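Putative regulatory protein SCO4313 (Streptomyces coelicolor, PDB 2OI8) probably binds DNA as a dimeric transcriptional regulator of the TetR family, with an N-terminal helix-turn-helix domain and a helical C-terminal domain. Local coordinates at residues A87-L92 with A133-A138; L177-R182 with K211-P216. One frame throughout, in Å; residues are numbered along the deposited sequence.

Contact 1. Residues A87-L92 with A133-A138; sequences ADLAGL and AVIVDA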
loop_
_atom_site.group_PDB
_atom_site.type_symbol
_atom_site.label_atom_id
_atom_site.label_comp_id
_atom_site.label_asym_id
_atom_site.label_seq_id
_atom_site.Cartn_x
_atom_site.Cartn_y
_atom_site.Cartn_z
ATOM N N ALA A 87 -25.759 -7.210 5.525
ATOM C CA ALA A 87 -25.215 -6.450 4.390
ATOM C C ALA A 87 -24.651 -7.390 3.331
ATOM O O ALA A 87 -24.244 -8.521 3.633
ATOM C CB ALA A 87 -24.155 -5.461 4.841
ATOM N N ASP A 88 -24.660 -6.924 2.089
ATOM C CA ASP A 88 -24.069 -7.658 0.976
ATOM C C ASP A 88 -22.675 -7.058 0.722
ATOM O O ASP A 88 -22.186 -6.235 1.519
ATOM C CB ASP A 88 -24.953 -7.475 -0.258
ATOM C CG ASP A 88 -25.160 -5.991 -0.602
ATOM O OD1 ASP A 88 -25.511 -5.203 0.326
ATOM O OD2 ASP A 88 -24.939 -5.609 -1.785
ATOM N N LEU A 89 -22.051 -7.450 -0.391
ATOM C CA LEU A 89 -20.711 -6.963 -0.747
ATOM C C LEU A 89 -20.583 -5.442 -0.667
ATOM O O LEU A 89 -19.578 -4.931 -0.173
ATOM C CB LEU A 89 -20.266 -7.462 -2.132
ATOM C CG LEU A 89 -19.761 -8.899 -2.275
ATOM C CD1 LEU A 89 -19.378 -9.157 -3.728
ATOM C CD2 LEU A 89 -18.593 -9.219 -1.336
ATOM N N ALA A 90 -21.600 -4.728 -1.145
ATOM C CA ALA A 90 -21.622 -3.274 -1.038
ATOM C C ALA A 90 -21.395 -2.864 0.415
ATOM O O ALA A 90 -20.490 -2.094 0.700
ATOM C CB ALA A 90 -22.934 -2.706 -1.577
ATOM N N GLY A 91 -22.176 -3.422 1.333
ATOM C CA GLY A 91 -22.104 -3.028 2.734
ATOM C C GLY A 91 -20.742 -3.329 3.308
ATOM O O GLY A 91 -20.197 -2.545 4.101
ATOM N N LEU A 92 -20.197 -4.467 2.882
ATOM C CA LEU A 92 -18.890 -4.937 3.305
ATOM C C LEU A 92 -17.781 -4.010 2.799
ATOM O O LEU A 92 -16.893 -3.642 3.550
ATOM C CB LEU A 92 -18.691 -6.364 2.804
ATOM C CG LEU A 92 -18.949 -7.571 3.713
ATOM C CD1 LEU A 92 -19.982 -7.338 4.776
ATOM C CD2 LEU A 92 -19.313 -8.756 2.863
ATOM N N ALA A 133 -12.768 -14.925 5.327
ATOM C CA ALA A 133 -13.886 -15.862 5.344
ATOM C C ALA A 133 -15.227 -15.152 5.064
ATOM O O ALA A 133 -16.065 -15.667 4.317
ATOM C CB ALA A 133 -13.926 -16.610 6.671
ATOM N N VAL A 134 -15.402 -13.964 5.644
ATOM C CA VAL A 134 -16.638 -13.195 5.510
ATOM C C VAL A 134 -16.883 -12.803 4.061
ATOM O O VAL A 134 -17.982 -12.989 3.556
ATOM C CB VAL A 134 -16.649 -11.922 6.397
ATOM C CG1 VAL A 134 -17.953 -11.167 6.236
ATOM C CG2 VAL A 134 -16.439 -12.274 7.863
ATOM N N ILE A 135 -15.863 -12.272 3.396
ATOM C CA ILE A 135 -15.982 -11.866 1.987
ATOM C C ILE A 135 -16.393 -13.046 1.111
ATOM O O ILE A 135 -17.276 -12.938 0.242
ATOM C CB ILE A 135 -14.641 -11.291 1.411
ATOM C CG1 ILE A 135 -14.077 -10.158 2.277
ATOM C CG2 ILE A 135 -14.799 -10.884 -0.062
ATOM C CD1 ILE A 135 -15.100 -9.107 2.661
ATOM N N VAL A 136 -15.711 -14.165 1.332
ATOM C CA VAL A 136 -16.012 -15.394 0.621
ATOM C C VAL A 136 -17.488 -15.706 0.837
ATOM O O VAL A 136 -18.229 -15.915 -0.138
ATOM C CB VAL A 136 -15.115 -16.564 1.085
ATOM C CG1 VAL A 136 -15.567 -17.858 0.450
ATOM C CG2 VAL A 136 -13.648 -16.286 0.742
ATOM N N ASP A 137 -17.911 -15.693 2.107
ATOM C CA ASP A 137 -19.307 -15.930 2.464
ATOM C C ASP A 137 -20.230 -15.167 1.529
ATOM O O ASP A 137 -21.062 -15.774 0.856
ATOM C CB ASP A 137 -19.583 -15.556 3.926
ATOM C CG ASP A 137 -18.989 -16.547 4.914
ATOM O OD1 ASP A 137 -18.444 -17.594 4.488
ATOM O OD2 ASP A 137 -19.065 -16.270 6.133
ATOM N N ALA A 138 -20.044 -13.847 1.449
ATOM C CA ALA A 138 -20.876 -13.004 0.583
ATOM C C ALA A 138 -20.829 -13.431 -0.890
ATOM O O ALA A 138 -21.888 -13.608 -1.520
ATOM C CB ALA A 138 -20.532 -11.536 0.742
#
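With its CG anti to the carbonyl carbon (chi1 -78°) and CD1 continuing the chain away from CA, Leu89 turns its other methyl, CD2, across to Ala138 CB at 3.7 Å. Leu92 is less regular: both its torsions are away from staggered values (chi1 -98°, chi2 29°), and Leu92 CD2 comes to 3.7 Å from that same Ala138 CB. Ala138, whose CB points toward 87-92, is thus met by both leucine methyls. On the Ile135 side, the Leu92 CD2 also stands 4.2 Å from Ile135 CD1, while Leu89 CD2 is 4.3 Å from Ile135 CG2, the other branch of the isoleucine. Val134 touches more loosely, through CG1. The contact falls in the first turn of helix 89-102, where Asp88 takes the N-cap position and its carbonyl O accepts the backbone N-H of Leu92. Helix 60-84 lies against Leu92, Val134 and Ile135, and Phe179 of helix 170-191 against Leu89 and Ile135. No hydrogen bond crosses between the segments. Between 87-92 and 133-138, both within the C-terminal domain, the join is made by aliphatic side chains, methyl against methyl, and with no directional bond to set the geometry the fit rests on shape.

Contact 2. Residues L177-R182 with K211-P216; sequences LSFWSR and KDLLGP
Ser178 meets Leu213 first, its CB 4.0 Å from Leu213 CD1, while its OG turns to a different partner, a hydrogen bond to OE2 of Glu209 in the second subunit. Phe179 comes next and receives the other methyl: Leu213 CD2 sits 3.6 Å from Phe179 CA and 3.8 Å from Phe179 CD2, close to where the ring leaves the backbone. The two side chains cross at about a right angle. Leu213 has its CG anti to the backbone N (chi1 169°), which sends the side chain toward helix 170-191, where CD1 reaches Ser178 CB and Arg182 NH1 and CD2 lies against Phe179. One turn beyond Ser178, Arg182 runs extended from CG to NE and lays its guanidinium over Ser178 CB, which lies 4.1 Å from the guanidinium plane toward the rim. Arg182 NH1 passes 3.9 Å from Leu213 CD1. The Asp212 carbonyl O lies at the guanidinium edge, 4.5 Å from Arg182 NH1. Asp212 OD1 is equally far from Arg182 NH1 but well out of the plane, so charge alone relates them. Both helices, 170-191 and 202-213, contribute to the subunit interface, as the last helices commonly do in TetR-family dimers, and Arg182 finds its firmer partner there, a salt bridge from NE to OE1 of Glu209 of the second subunit. The chemistry therefore divides: Leu213 closes the apolar join within the chain, while Ser178 and Arg182 clasp both carboxylate oxygens of one glutamate across the dimer, a grip that probably favours its ionised form.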
loop_
_atom_site.group_PDB
_atom_site.type_symbol
_atom_site.label_atom_id
_atom_site.label_comp_id
_atom_site.label_asym_id
_atom_site.label_seq_id
_atom_site.Cartn_x
_atom_site.Cartn_y
_atom_site.Cartn_z
ATOM N N LEU A 177 -11.116 -12.526 -3.745
ATOM C CA LEU A 177 -9.761 -12.005 -3.925
ATOM C C LEU A 177 -9.767 -10.693 -4.721
ATOM O O LEU A 177 -9.059 -9.777 -4.369
ATOM C CB LEU A 177 -8.880 -13.070 -4.600
ATOM C CG LEU A 177 -8.645 -14.354 -3.794
ATOM C CD1 LEU A 177 -7.911 -15.360 -4.617
ATOM C CD2 LEU A 177 -7.868 -14.061 -2.528
ATOM N N SER A 178 -10.599 -10.610 -5.761
ATOM C CA SER A 178 -10.798 -9.388 -6.565
ATOM C C SER A 178 -11.393 -8.207 -5.803
ATOM O O SER A 178 -11.018 -7.050 -6.030
ATOM C CB SER A 178 -11.687 -9.675 -7.771
ATOM O OG SER A 178 -10.923 -10.182 -8.843
ATOM N N PHE A 179 -12.346 -8.499 -4.935
ATOM C CA PHE A 179 -12.914 -7.499 -4.045
ATOM C C PHE A 179 -11.790 -6.958 -3.142
ATOM O O PHE A 179 -11.580 -5.753 -3.024
ATOM C CB PHE A 179 -14.049 -8.185 -3.265
ATOM C CG PHE A 179 -14.637 -7.381 -2.138
ATOM C CD1 PHE A 179 -14.013 -7.331 -0.898
ATOM C CD2 PHE A 179 -15.867 -6.744 -2.294
ATOM C CE1 PHE A 179 -14.565 -6.619 0.143
ATOM C CE2 PHE A 179 -16.436 -6.034 -1.247
ATOM C CZ PHE A 179 -15.786 -5.975 -0.027
ATOM N N TRP A 180 -11.065 -7.874 -2.517
ATOM C CA TRP A 180 -9.970 -7.534 -1.629
ATOM C C TRP A 180 -8.954 -6.614 -2.331
ATOM O O TRP A 180 -8.622 -5.538 -1.835
ATOM C CB TRP A 180 -9.294 -8.827 -1.186
ATOM C CG TRP A 180 -8.471 -8.742 0.040
ATOM C CD1 TRP A 180 -7.168 -9.115 0.173
ATOM C CD2 TRP A 180 -8.889 -8.280 1.318
ATOM N NE1 TRP A 180 -6.744 -8.906 1.453
ATOM C CE2 TRP A 180 -7.779 -8.389 2.182
ATOM C CE3 TRP A 180 -10.095 -7.778 1.825
ATOM C CZ2 TRP A 180 -7.835 -8.028 3.541
ATOM C CZ3 TRP A 180 -10.150 -7.404 3.189
ATOM C CH2 TRP A 180 -9.022 -7.533 4.020
ATOM N N SER A 181 -8.485 -7.023 -3.501
ATOM C CA SER A 181 -7.369 -6.326 -4.107
ATOM C C SER A 181 -7.840 -5.051 -4.753
ATOM O O SER A 181 -7.201 -4.033 -4.596
ATOM C CB SER A 181 -6.669 -7.216 -5.114
ATOM O OG SER A 181 -7.566 -7.470 -6.166
ATOM N N ARG A 182 -8.956 -5.092 -5.464
ATOM C CA ARG A 182 -9.506 -3.886 -6.088
ATOM C C ARG A 182 -9.779 -2.713 -5.112
ATOM O O ARG A 182 -9.414 -1.560 -5.399
ATOM C CB ARG A 182 -10.761 -4.213 -6.911
ATOM C CG ARG A 182 -10.431 -4.955 -8.174
ATOM C CD ARG A 182 -11.623 -5.182 -9.082
ATOM N NE ARG A 182 -11.314 -6.209 -10.085
ATOM C CZ ARG A 182 -12.189 -6.709 -10.963
ATOM N NH1 ARG A 182 -13.443 -6.286 -10.988
ATOM N NH2 ARG A 182 -11.806 -7.642 -11.822
ATOM N N LYS A 211 -19.129 -1.068 -7.753
ATOM C CA LYS A 211 -20.243 -1.352 -8.644
ATOM C C LYS A 211 -19.790 -2.356 -9.717
ATOM O O LYS A 211 -20.362 -3.433 -9.836
ATOM C CB LYS A 211 -20.767 -0.051 -9.262
ATOM C CG LYS A 211 -22.266 0.152 -9.122
ATOM C CD LYS A 211 -22.760 1.439 -9.807
ATOM C CE LYS A 211 -22.787 2.645 -8.848
ATOM N NZ LYS A 211 -21.465 3.334 -8.693
ATOM N N ASP A 212 -18.735 -1.997 -10.450
ATOM C CA ASP A 212 -18.084 -2.814 -11.493
ATOM C C ASP A 212 -17.806 -4.261 -11.067
ATOM O O ASP A 212 -17.686 -5.169 -11.893
ATOM C CB ASP A 212 -16.750 -2.144 -11.833
ATOM C CG ASP A 212 -16.273 -2.434 -13.235
ATOM O OD1 ASP A 212 -16.047 -3.616 -13.578
ATOM O OD2 ASP A 212 -16.074 -1.457 -13.983
ATOM N N LEU A 213 -17.698 -4.452 -9.761
ATOM C CA LEU A 213 -17.256 -5.703 -9.175
ATOM C C LEU A 213 -18.457 -6.544 -8.762
ATOM O O LEU A 213 -18.427 -7.774 -8.834
ATOM C CB LEU A 213 -16.382 -5.364 -7.971
ATOM C CG LEU A 213 -15.904 -6.347 -6.917
ATOM C CD1 LEU A 213 -14.886 -7.325 -7.484
ATOM C CD2 LEU A 213 -15.300 -5.504 -5.812
ATOM N N LEU A 214 -19.510 -5.853 -8.338
ATOM C CA LEU A 214 -20.740 -6.472 -7.889
ATOM C C LEU A 214 -21.478 -7.083 -9.096
ATOM O O LEU A 214 -21.988 -6.353 -9.955
ATOM C CB LEU A 214 -21.591 -5.415 -7.179
ATOM C CG LEU A 214 -22.150 -5.695 -5.783
ATOM C CD1 LEU A 214 -22.421 -4.383 -5.059
ATOM C CD2 LEU A 214 -23.415 -6.562 -5.846
ATOM N N GLY A 215 -21.493 -8.422 -9.149
ATOM C CA GLY A 215 -22.112 -9.230 -10.224
ATOM C C GLY A 215 -21.998 -8.684 -11.643
ATOM O O GLY A 215 -23.028 -8.410 -12.271
ATOM N N PRO A 216 -20.756 -8.578 -12.182
ATOM C CA PRO A 216 -20.561 -7.661 -13.321
ATOM C C PRO A 216 -21.023 -8.277 -14.654
ATOM O O PRO A 216 -20.572 -9.375 -15.042
ATOM C CB PRO A 216 -19.038 -7.407 -13.322
ATOM C CG PRO A 216 -18.433 -8.706 -12.757
ATOM C CD PRO A 216 -19.521 -9.339 -11.859
ATOM O OXT PRO A 216 -21.860 -7.669 -15.352
#

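Phe179 is the common element. While the start of its side chain takes Leu213 in contact 2, the far end of its ring reaches into contact 1, with Phe179 CE1 3.6 Å from Ile135 CD1 and Phe179 CE2 3.5 Å from the Leu89 carbonyl O. A second bridge joins Ala90 CB to Leu214 CD1 at 3.9 Å. The contact centres are about 11 Å apart, on the same side of the chain's centre, and follow one another in sequence. Together they make a continuous block of the C-terminal domain: contact 1 ties helix 89-102 to helix 129-139 within the subunit, whereas contact 2 extends to the dimer partner.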